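Local coordinates for protein nicotinate-nucleotide pyrophosphorylase (Francisella tularensis subsp. tularensis, PDB 3TQV) that probably makes nicotinate ribonucleotide, carbon dioxide and diphosphate from quinolinate and phosphoribosyl diphosphate, a step of NAD biosynthesis, at residues S118-V123 / K153-C158. Residues are numbered along the deposited sequence; the frame is centred on the assembly and turned at random.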
# COMPACT_ATOMS: atom_id res chain seq x y z
N SER B 118 4.68 -4.45 8.63
CA SER B 118 5.11 -5.80 8.95
C SER B 118 4.90 -6.63 7.70
O SER B 118 5.64 -7.58 7.44
CB SER B 118 4.30 -6.38 10.10
OG SER B 118 4.43 -5.59 11.26
N GLY B 119 3.89 -6.26 6.93
CA GLY B 119 3.66 -6.92 5.66
C GLY B 119 4.89 -6.77 4.80
O GLY B 119 5.51 -7.77 4.40
N THR B 120 5.25 -5.52 4.53
CA THR B 120 6.44 -5.23 3.77
C THR B 120 7.68 -5.94 4.31
O THR B 120 8.44 -6.51 3.54
CB THR B 120 6.70 -3.73 3.65
OG1 THR B 120 5.70 -3.16 2.79
CG2 THR B 120 8.09 -3.46 3.04
N ALA B 121 7.88 -5.91 5.62
CA ALA B 121 9.08 -6.54 6.20
C ALA B 121 9.06 -8.04 5.96
O ALA B 121 10.06 -8.63 5.58
CB ALA B 121 9.21 -6.23 7.68
N THR B 122 7.90 -8.65 6.18
CA THR B 122 7.72 -10.09 6.00
C THR B 122 7.93 -10.57 4.55
O THR B 122 8.49 -11.65 4.32
CB THR B 122 6.33 -10.52 6.53
OG1 THR B 122 6.19 -10.06 7.89
CG2 THR B 122 6.12 -12.04 6.45
N VAL B 123 7.51 -9.78 3.57
CA VAL B 123 7.80 -10.12 2.17
C VAL B 123 9.31 -10.19 1.97
O VAL B 123 9.84 -11.10 1.35
CB VAL B 123 7.32 -9.02 1.20
CG1 VAL B 123 7.44 -9.53 -0.23
CG2 VAL B 123 5.93 -8.59 1.52
N LYS B 153 11.38 1.80 3.14
CA LYS B 153 12.81 1.55 3.16
C LYS B 153 13.17 0.94 4.52
O LYS B 153 13.95 -0.00 4.62
CB LYS B 153 13.57 2.86 2.95
CG LYS B 153 13.36 3.52 1.58
CD LYS B 153 14.13 2.78 0.51
CE LYS B 153 14.04 3.45 -0.84
NZ LYS B 153 14.68 2.61 -1.91
N TYR B 154 12.57 1.49 5.56
CA TYR B 154 12.75 0.98 6.91
C TYR B 154 12.22 -0.47 7.03
O TYR B 154 12.92 -1.36 7.53
CB TYR B 154 12.09 1.91 7.94
CG TYR B 154 12.20 1.44 9.35
CD1 TYR B 154 13.43 1.41 10.00
CD2 TYR B 154 11.08 0.99 10.05
CE1 TYR B 154 13.54 0.96 11.29
CE2 TYR B 154 11.18 0.54 11.36
CZ TYR B 154 12.42 0.52 11.97
OH TYR B 154 12.54 0.07 13.27
N ALA B 155 11.01 -0.72 6.55
CA ALA B 155 10.46 -2.07 6.61
C ALA B 155 11.38 -3.04 5.91
O ALA B 155 11.64 -4.13 6.39
CB ALA B 155 9.07 -2.11 5.98
N VAL B 156 11.89 -2.64 4.75
CA VAL B 156 12.71 -3.54 3.97
C VAL B 156 13.98 -3.88 4.75
O VAL B 156 14.38 -5.04 4.82
CB VAL B 156 13.01 -2.97 2.57
CG1 VAL B 156 14.09 -3.78 1.90
CG2 VAL B 156 11.74 -2.96 1.71
N ARG B 157 14.61 -2.86 5.33
CA ARG B 157 15.74 -3.10 6.22
C ARG B 157 15.32 -4.03 7.35
O ARG B 157 16.01 -5.01 7.64
CB ARG B 157 16.30 -1.79 6.75
CG ARG B 157 17.17 -1.03 5.75
CD ARG B 157 18.50 -1.72 5.53
NE ARG B 157 19.12 -2.01 6.81
CZ ARG B 157 19.53 -3.21 7.20
NH1 ARG B 157 19.41 -4.25 6.38
NH2 ARG B 157 20.06 -3.36 8.40
N CYS B 158 14.18 -3.74 7.98
CA CYS B 158 13.67 -4.57 9.07
C CYS B 158 13.61 -6.06 8.72
O CYS B 158 13.73 -6.93 9.59
CB CYS B 158 12.31 -4.08 9.56
SG CYS B 158 12.40 -2.65 10.63
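Thr120 and Ala155 meet through their methyl groups where helix 100-130 passes helix 149-159. Thr120 CG2 lies 3.4 Å from Ala155 CB. The same methyl group also reaches the side chain of Val156, with Thr120 CG2 to Val156 CG2 at 3.9 Å. With OG1 of Thr120 near -70° about chi1, beside the backbone N, the methyl carbon CG2 lies anti to that nitrogen and points across the interface. The hydroxyl OG1 is turned off to Gln152 OE1, to which it is hydrogen-bonded, so the face given to Ala155 and Val156 is apolar.

Ala121 touches both backbone and side chain of the other helix. Its CB sits 3.5 Å from Ala155 O, and its CA makes a CA-H...O contact with that same oxygen. On the side-chain level, Ala121 CB is 4.2 Å from Cys158 CB. The nearest CA pair across the two segments is Ala121 and Ala155, 4.7 Å apart. Small residues on both helices allow this: the axes of segments 118-123 and 153-158 approach to 7.4 Å and cross at -44°.

The CB of Thr122 points away from helix 149-159. Its OG1 and N both bond to Ser118 O, from opposite faces of the carbonyl plane, and OG1 also bonds to Ile57 N. Val156 carries the packing on to Ile272 and Thr273 of helix 271-274.

The contact is largely buried, near the centre of the chain. Val156 lies about 8 Å, side chain to side chain, from Thr141 and Val269, both predicted to bind substrate. The two helices pack closely where small residues face each other. The contact joins the long helix 100-130 to helix 149-159, which lies in sequence between strands 137-139 and 171-174 of the alpha/beta-barrel C-terminal domain of the quinolinate phosphoribosyltransferase fold.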